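Local atomic coordinates of beta-galactosidase (Trichoderma reesei, PDB entry 3OG2), a protein that probably hydrolyses terminal non-reducing beta-D-galactose residues from beta-D-galactosides, as a secreted glycoprotein of glycoside hydrolase family 35. Residues D406-R411 with V425-S430; G386-S389 with V395-P398; S678-A683 with T712-G717. All coordinates share one frame; numbering follows the deposited sequence.

Contact 1: D406-R411 with V425-S430; sequences DFFVVR and VKLPTS
D406 meets P428 at the start of the strand: its OD2 lies 3.6 Å from CG of the proline ring, a packing contact of a carboxylate oxygen against an apolar methylene. The other oxygen, OD1, is engaged elsewhere, as the acceptor of a hydrogen bond from the backbone N of A401, so the carboxylate is held at one oxygen while the second rests against the ring. Two residues on, F408 carries most of the contact. Its CG stands anti to its own carbonyl carbon (chi1 -57°), which turns one ring face to L427. CD2 of that leucine sits over the ring centre, 3.7 Å from the centroid of F408 and 8° off the normal, a nearly axial CH-pi approach. This is packing of one sheet on another within the second domain: strand 406-412 belongs to an eight-stranded antiparallel sheet, whereas strand 421-427 is the central strand of a separate three-stranded one. The far end of the same ring reaches the next residue, P428, with F408 CZ 3.7 Å from P428 CD in an oblique approach. I396 and P398, from the adjacent strand 394-400, also touch F408, and V410 packs on I394 and H453 of its own sheet.

Contact 2: G386-S389 with V395-P398; sequences GVYS and VITP
This is apolar packing of a loop over a strand: Y388 and S389, in the loop between strands 379-380 and 394-400, lie on I396 and P398 of the latter strand. Three of the four touching residues are buried, and the two segments bury 197 Å² between them. The delta methyl of I396 is shared by two loop residues, with I396 CD1 3.7 Å from Y388 CB and, in one of two serine conformers, 3.8 Å from S389 CB. The branch reaches the loop because CG1 is anti to the carbonyl carbon (chi1 -58°) and the chain then runs extended to CD1. I396 and P398 are two apart and both project toward the loop, the alternation of a beta strand, here the second in an antiparallel sheet of the second domain, between 379-380 and 406-412. The phenol of Y388 crosses the pyrrolidine of P398 at about a right angle. Y388 CE2 is 3.7 Å from P398 CG, and Y388 OH lies 3.8 Å from the same carbon; the approach to the aromatic ring is oblique. The methyl CG1 of V387, the preceding loop residue, covers one face of that ring, 3.7 Å above its plane and toward the rim.

Contact 3: S678-A683 with T712-G717; sequences SRWPLA and TLLFRG
W680 meets L714 and R716 of strand 713-720 in two ways, at an edge and over a face, both on the six-membered part of its indole. The face contact is a CH-pi interaction: R716 CD stands 3.7 Å from the centroid of that ring in W680, 13° off the normal, and the two side chains cross at about a right angle. The edge contact is apolar, with L714 CB near the ring plane and 3.8 Å from W680 CH2. Because L714 and R716 are two apart, both project toward the indole. A cation-pi component is at most weak, since R716 CZ is 5.8 Å from the same W680 centroid, with guanidinium and ring planes 54° apart. An extended chi2 carries CD over the indole; the bend at chi3 (57°) takes NE and the guanidinium away from it. Polar bonding lies outside the pair: R716 NE forms a salt bridge with D677, its NH1 donates to the carbonyl oxygen of E670, and W680 NE1 is bonded to the hydroxyl of Y675. The loop thus meets a strand of this all-beta domain through aliphatic carbons of L714 and R716, while the arginine's charge, probably balanced in part by D677, probably adds little attraction.

From the N terminus, contact 2 comes first, closing a short loop in which 386-389 folds back on 395-398 with five residues between. Contact 1 follows, joining 406-411 to 425-430 across thirteen residues; the two are in series, neither nesting nor crossing. They are adjacent in space, with centres about 8 Å apart: K426 N lies 2.8 Å from Y388 O and V395 N 2.9 Å from R411 O, both probable hydrogen bonds. Together they pack a loop and a three-stranded sheet against the eight-stranded sheet of domain 2. Contact 3 closes a loop of 28 residues later, within an all-beta domain, its centre about 70 Å from that of contact 1, on the opposite side of the chain's centre.

Contact 1: D406-R411 with V425-S430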
loop_
_atom_site.group_PDB
_atom_site.type_symbol
_atom_site.label_atom_id
_atom_site.label_comp_id
_atom_site.label_asym_id
_atom_site.label_seq_id
_atom_site.Cartn_x
_atom_site.Cartn_y
_atom_site.Cartn_z
ATOM N N ASP A 406 -11.871 32.353 -3.246
ATOM C CA ASP A 406 -12.161 31.420 -4.327
ATOM C C ASP A 406 -10.928 30.644 -4.780
ATOM O O ASP A 406 -9.785 31.064 -4.569
ATOM C CB ASP A 406 -12.643 32.185 -5.552
ATOM C CG ASP A 406 -13.874 33.008 -5.300
ATOM O OD1 ASP A 406 -14.676 32.746 -4.375
ATOM O OD2 ASP A 406 -14.034 33.987 -6.123
ATOM N N PHE A 407 -11.209 29.533 -5.446
ATOM C CA PHE A 407 -10.163 28.654 -5.958
ATOM C C PHE A 407 -10.494 28.308 -7.388
ATOM O O PHE A 407 -11.712 28.150 -7.716
ATOM C CB PHE A 407 -10.087 27.350 -5.118
ATOM C CG PHE A 407 -9.739 27.593 -3.676
ATOM C CD1 PHE A 407 -10.686 28.049 -2.771
ATOM C CD2 PHE A 407 -8.409 27.399 -3.227
ATOM C CE1 PHE A 407 -10.406 28.339 -1.434
ATOM C CE2 PHE A 407 -8.125 27.647 -1.881
ATOM C CZ PHE A 407 -9.079 28.132 -1.005
ATOM N N PHE A 408 -9.533 28.184 -8.269
ATOM C CA PHE A 408 -9.810 27.891 -9.681
ATOM C C PHE A 408 -8.854 26.814 -10.135
ATOM O O PHE A 408 -7.630 27.022 -10.115
ATOM C CB PHE A 408 -9.617 29.138 -10.560
ATOM C CG PHE A 408 -10.508 30.278 -10.069
ATOM C CD1 PHE A 408 -10.078 31.131 -9.069
ATOM C CD2 PHE A 408 -11.798 30.385 -10.618
ATOM C CE1 PHE A 408 -10.920 32.102 -8.605
ATOM C CE2 PHE A 408 -12.646 31.389 -10.138
ATOM C CZ PHE A 408 -12.203 32.197 -9.110
ATOM N N VAL A 409 -9.405 25.661 -10.491
ATOM C CA VAL A 409 -8.550 24.567 -10.929
ATOM C C VAL A 409 -8.453 24.608 -12.451
ATOM O O VAL A 409 -9.477 24.493 -13.164
ATOM C CB VAL A 409 -9.110 23.207 -10.434
ATOM C CG1 VAL A 409 -8.166 22.089 -10.935
ATOM C CG2 VAL A 409 -9.273 23.240 -8.930
ATOM N N VAL A 410 -7.244 24.764 -12.949
ATOM C CA VAL A 410 -6.989 24.915 -14.377
ATOM C C VAL A 410 -6.334 23.663 -14.926
ATOM O O VAL A 410 -5.387 23.137 -14.322
ATOM C CB VAL A 410 -6.055 26.132 -14.605
ATOM C CG1 VAL A 410 -5.843 26.355 -16.098
ATOM C CG2 VAL A 410 -6.563 27.395 -13.895
ATOM N N ARG A 411 -6.839 23.142 -16.057
ATOM C CA ARG A 411 -6.221 21.996 -16.709
ATOM C C ARG A 411 -6.280 22.232 -18.212
ATOM O O ARG A 411 -7.025 23.091 -18.712
ATOM C CB ARG A 411 -6.930 20.680 -16.334
ATOM C CG ARG A 411 -8.389 20.639 -16.765
ATOM C CD ARG A 411 -8.886 19.211 -16.664
ATOM N NE ARG A 411 -10.302 18.998 -16.880
ATOM C CZ ARG A 411 -10.812 18.853 -18.106
ATOM N NH1 ARG A 411 -10.070 18.927 -19.210
ATOM N NH2 ARG A 411 -12.131 18.618 -18.194
ATOM N N VAL A 425 -6.061 34.703 -17.217
ATOM C CA VAL A 425 -7.359 34.409 -16.564
ATOM C C VAL A 425 -8.061 35.711 -16.238
ATOM O O VAL A 425 -7.459 36.777 -16.102
ATOM C CB VAL A 425 -7.221 33.544 -15.281
ATOM C CG1 VAL A 425 -6.745 32.154 -15.659
ATOM C CG2 VAL A 425 -6.253 34.201 -14.337
ATOM N N LYS A 426 -9.370 35.637 -16.094
ATOM C CA LYS A 426 -10.183 36.767 -15.652
ATOM C C LYS A 426 -10.962 36.237 -14.447
ATOM O O LYS A 426 -11.849 35.373 -14.624
ATOM C CB LYS A 426 -11.098 37.293 -16.775
ATOM C CG LYS A 426 -11.901 38.476 -16.292
ATOM C CD LYS A 426 -12.700 39.161 -17.397
ATOM C CE LYS A 426 -12.794 40.631 -16.975
ATOM N NZ LYS A 426 -11.944 40.954 -15.772
ATOM N N LEU A 427 -10.609 36.681 -13.226
ATOM C CA LEU A 427 -11.111 36.034 -12.012
ATOM C C LEU A 427 -11.857 37.054 -11.165
ATOM O O LEU A 427 -11.459 38.225 -11.110
ATOM C CB LEU A 427 -9.969 35.444 -11.157
ATOM C CG LEU A 427 -9.101 34.415 -11.881
ATOM C CD1 LEU A 427 -7.993 33.886 -10.985
ATOM C CD2 LEU A 427 -9.902 33.235 -12.417
ATOM N N PRO A 428 -12.889 36.605 -10.513
ATOM C CA PRO A 428 -13.593 37.476 -9.571
ATOM C C PRO A 428 -12.771 37.686 -8.310
ATOM O O PRO A 428 -12.141 36.732 -7.783
ATOM C CB PRO A 428 -14.893 36.707 -9.292
ATOM C CG PRO A 428 -14.491 35.266 -9.469
ATOM C CD PRO A 428 -13.512 35.261 -10.618
ATOM N N THR A 429 -12.770 38.928 -7.823
ATOM C CA THR A 429 -12.102 39.244 -6.581
ATOM C C THR A 429 -12.957 40.274 -5.820
ATOM O O THR A 429 -13.858 40.857 -6.402
ATOM C CB THR A 429 -10.688 39.842 -6.704
ATOM O OG1 THR A 429 -10.794 41.199 -7.137
ATOM C CG2 THR A 429 -9.851 39.133 -7.749
ATOM N N SER A 430 -12.646 40.471 -4.544
ATOM C CA SER A 430 -13.233 41.560 -3.757
ATOM C C SER A 430 -12.958 42.937 -4.343
ATOM O O SER A 430 -13.629 43.905 -3.976
ATOM C CB SER A 430 -12.671 41.559 -2.337
ATOM O OG SER A 430 -11.229 41.692 -2.387
#

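Contact 2: G386-S389 with V395-P398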
loop_
_atom_site.group_PDB
_atom_site.type_symbol
_atom_site.label_atom_id
_atom_site.label_comp_id
_atom_site.label_asym_id
_atom_site.label_seq_id
_atom_site.Cartn_x
_atom_site.Cartn_y
_atom_site.Cartn_z
ATOM N N GLY A 386 -13.514 28.965 -21.540
ATOM C CA GLY A 386 -13.677 30.277 -22.155
ATOM C C GLY A 386 -14.486 31.212 -21.262
ATOM O O GLY A 386 -14.930 32.249 -21.773
ATOM N N VAL A 387 -14.667 30.874 -19.971
ATOM C CA VAL A 387 -15.390 31.760 -19.064
ATOM C C VAL A 387 -14.457 32.533 -18.136
ATOM O O VAL A 387 -14.566 33.745 -17.952
ATOM C CB VAL A 387 -16.390 30.961 -18.194
ATOM C CG1 VAL A 387 -17.003 31.781 -17.075
ATOM C CG2 VAL A 387 -17.496 30.409 -19.059
ATOM N N TYR A 388 -13.522 31.840 -17.541
ATOM C CA TYR A 388 -12.527 32.430 -16.630
ATOM C C TYR A 388 -11.223 32.645 -17.370
ATOM O O TYR A 388 -10.260 33.079 -16.740
ATOM C CB TYR A 388 -12.319 31.550 -15.385
ATOM C CG TYR A 388 -13.559 31.505 -14.523
ATOM C CD1 TYR A 388 -13.826 32.571 -13.631
ATOM C CD2 TYR A 388 -14.495 30.482 -14.601
ATOM C CE1 TYR A 388 -14.960 32.567 -12.849
ATOM C CE2 TYR A 388 -15.634 30.452 -13.818
ATOM C CZ TYR A 388 -15.850 31.510 -12.951
ATOM O OH TYR A 388 -16.975 31.458 -12.177
ATOM N N SER A 389 -11.193 32.361 -18.659
ATOM C CA SER A 389 -10.071 32.729 -19.527
ATOM C C SER A 389 -10.624 32.932 -20.926
ATOM O O SER A 389 -11.641 32.312 -21.270
ATOM C CB SER A 389 -9.027 31.617 -19.478
ATOM O OG SER A 389 -8.009 31.802 -20.417
ATOM N N VAL A 395 -9.530 24.265 -19.420
ATOM C CA VAL A 395 -10.760 24.128 -18.669
ATOM C C VAL A 395 -10.496 24.671 -17.271
ATOM O O VAL A 395 -9.432 24.394 -16.672
ATOM C CB VAL A 395 -11.257 22.673 -18.663
ATOM C CG1 VAL A 395 -12.302 22.464 -17.565
ATOM C CG2 VAL A 395 -11.855 22.314 -20.003
ATOM N N ILE A 396 -11.417 25.441 -16.727
ATOM C CA ILE A 396 -11.270 25.984 -15.378
ATOM C C ILE A 396 -12.490 25.626 -14.564
ATOM O O ILE A 396 -13.638 25.895 -15.002
ATOM C CB ILE A 396 -11.053 27.523 -15.426
ATOM C CG1 ILE A 396 -9.805 27.828 -16.262
ATOM C CG2 ILE A 396 -11.011 28.090 -14.019
ATOM C CD1 ILE A 396 -9.556 29.331 -16.472
ATOM N N THR A 397 -12.299 25.034 -13.403
ATOM C CA THR A 397 -13.409 24.781 -12.489
ATOM C C THR A 397 -13.297 25.695 -11.302
ATOM O O THR A 397 -12.284 25.646 -10.617
ATOM C CB THR A 397 -13.388 23.313 -12.010
ATOM O OG1 THR A 397 -13.378 22.436 -13.159
ATOM C CG2 THR A 397 -14.633 23.029 -11.177
ATOM N N PRO A 398 -14.301 26.535 -11.055
ATOM C CA PRO A 398 -14.293 27.440 -9.910
ATOM C C PRO A 398 -14.873 26.803 -8.665
ATOM O O PRO A 398 -15.844 26.053 -8.744
ATOM C CB PRO A 398 -15.210 28.601 -10.384
ATOM C CG PRO A 398 -16.212 27.880 -11.228
ATOM C CD PRO A 398 -15.488 26.750 -11.913
#

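Contact 3: S678-A683 with T712-G717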
loop_
_atom_site.group_PDB
_atom_site.type_symbol
_atom_site.label_atom_id
_atom_site.label_comp_id
_atom_site.label_asym_id
_atom_site.label_seq_id
_atom_site.Cartn_x
_atom_site.Cartn_y
_atom_site.Cartn_z
ATOM N N SER A 678 1.933 -42.982 6.443
ATOM C CA SER A 678 0.929 -43.402 7.403
ATOM C C SER A 678 0.438 -42.217 8.220
ATOM O O SER A 678 -0.706 -42.302 8.731
ATOM C CB SER A 678 1.467 -44.505 8.335
ATOM O OG SER A 678 2.548 -43.993 9.119
ATOM N N ARG A 679 1.183 -41.155 8.373
ATOM C CA ARG A 679 0.705 -40.007 9.171
ATOM C C ARG A 679 -0.119 -39.023 8.386
ATOM O O ARG A 679 -0.710 -38.093 8.937
ATOM C CB ARG A 679 1.916 -39.256 9.757
ATOM C CG ARG A 679 2.692 -40.133 10.750
ATOM C CD ARG A 679 4.035 -39.505 11.021
ATOM N NE ARG A 679 4.873 -40.249 11.967
ATOM C CZ ARG A 679 5.729 -41.203 11.629
ATOM N NH1 ARG A 679 5.845 -41.593 10.363
ATOM N NH2 ARG A 679 6.462 -41.755 12.578
ATOM N N TRP A 680 -0.154 -39.195 7.058
ATOM C CA TRP A 680 -0.837 -38.203 6.229
ATOM C C TRP A 680 -2.361 -38.292 6.415
ATOM O O TRP A 680 -2.934 -39.381 6.513
ATOM C CB TRP A 680 -0.563 -38.444 4.738
ATOM C CG TRP A 680 0.816 -38.031 4.284
ATOM C CD1 TRP A 680 2.026 -38.241 4.912
ATOM C CD2 TRP A 680 1.089 -37.316 3.078
ATOM N NE1 TRP A 680 3.031 -37.682 4.129
ATOM C CE2 TRP A 680 2.482 -37.112 3.009
ATOM C CE3 TRP A 680 0.272 -36.833 2.046
ATOM C CZ2 TRP A 680 3.091 -36.434 1.945
ATOM C CZ3 TRP A 680 0.870 -36.164 0.999
ATOM C CH2 TRP A 680 2.262 -35.972 0.951
ATOM N N PRO A 681 -3.021 -37.151 6.370
ATOM C CA PRO A 681 -4.492 -37.135 6.323
ATOM C C PRO A 681 -5.052 -37.907 5.150
ATOM O O PRO A 681 -4.549 -37.840 4.008
ATOM C CB PRO A 681 -4.828 -35.632 6.140
ATOM C CG PRO A 681 -3.664 -34.975 6.854
ATOM C CD PRO A 681 -2.469 -35.777 6.383
ATOM N N LEU A 682 -6.118 -38.675 5.404
ATOM C CA LEU A 682 -6.795 -39.376 4.338
ATOM C C LEU A 682 -7.717 -38.428 3.613
ATOM O O LEU A 682 -8.451 -37.633 4.228
ATOM C CB LEU A 682 -7.660 -40.507 4.918
ATOM C CG LEU A 682 -6.900 -41.547 5.750
ATOM C CD1 LEU A 682 -7.896 -42.650 6.151
ATOM C CD2 LEU A 682 -5.692 -42.059 4.966
ATOM N N ALA A 683 -7.730 -38.472 2.293
ATOM C CA ALA A 683 -8.676 -37.663 1.502
ATOM C C ALA A 683 -9.879 -38.559 1.267
ATOM O O ALA A 683 -9.963 -39.132 0.174
ATOM C CB ALA A 683 -8.075 -37.209 0.169
ATOM N N THR A 712 1.675 -24.693 -1.043
ATOM C CA THR A 712 1.665 -25.839 -1.916
ATOM C C THR A 712 0.961 -27.032 -1.252
ATOM O O THR A 712 1.133 -27.308 -0.066
ATOM C CB THR A 712 3.145 -26.233 -2.206
ATOM O OG1 THR A 712 3.874 -25.081 -2.593
ATOM C CG2 THR A 712 3.260 -27.304 -3.294
ATOM N N LEU A 713 0.179 -27.764 -2.043
ATOM C CA LEU A 713 -0.485 -28.984 -1.615
ATOM C C LEU A 713 0.151 -30.208 -2.264
ATOM O O LEU A 713 0.680 -30.121 -3.388
ATOM C CB LEU A 713 -1.957 -28.932 -2.071
ATOM C CG LEU A 713 -2.782 -27.752 -1.563
ATOM C CD1 LEU A 713 -4.199 -27.860 -2.138
ATOM C CD2 LEU A 713 -2.780 -27.713 -0.033
ATOM N N LEU A 714 0.077 -31.344 -1.577
ATOM C CA LEU A 714 0.507 -32.608 -2.139
ATOM C C LEU A 714 -0.601 -33.641 -1.988
ATOM O O LEU A 714 -1.285 -33.661 -0.974
ATOM C CB LEU A 714 1.788 -33.164 -1.539
ATOM C CG LEU A 714 3.074 -32.407 -1.879
ATOM C CD1 LEU A 714 3.279 -31.237 -0.953
ATOM C CD2 LEU A 714 4.278 -33.368 -1.817
ATOM N N PHE A 715 -0.715 -34.487 -2.992
ATOM C CA PHE A 715 -1.679 -35.575 -2.987
ATOM C C PHE A 715 -0.961 -36.873 -3.296
ATOM O O PHE A 715 -0.049 -36.881 -4.131
ATOM C CB PHE A 715 -2.757 -35.393 -4.060
ATOM C CG PHE A 715 -3.533 -34.104 -3.855
ATOM C CD1 PHE A 715 -3.039 -32.868 -4.314
ATOM C CD2 PHE A 715 -4.728 -34.135 -3.177
ATOM C CE1 PHE A 715 -3.746 -31.709 -4.015
ATOM C CE2 PHE A 715 -5.498 -33.007 -2.895
ATOM C CZ PHE A 715 -4.966 -31.810 -3.327
ATOM N N ARG A 716 -1.372 -37.952 -2.652
ATOM C CA ARG A 716 -0.777 -39.278 -2.946
ATOM C C ARG A 716 -1.931 -40.227 -3.256
ATOM O O ARG A 716 -2.820 -40.409 -2.403
ATOM C CB ARG A 716 0.047 -39.794 -1.753
ATOM C CG ARG A 716 1.330 -38.969 -1.676
ATOM C CD ARG A 716 2.154 -39.334 -0.510
ATOM N NE ARG A 716 2.585 -40.711 -0.366
ATOM C CZ ARG A 716 3.635 -41.238 -0.980
ATOM N NH1 ARG A 716 4.295 -40.502 -1.893
ATOM N NH2 ARG A 716 4.069 -42.474 -0.750
ATOM N N GLY A 717 -1.931 -40.726 -4.477
ATOM C CA GLY A 717 -2.996 -41.592 -4.919
ATOM C C GLY A 717 -2.514 -43.017 -5.162
ATOM O O GLY A 717 -1.624 -43.241 -6.012
#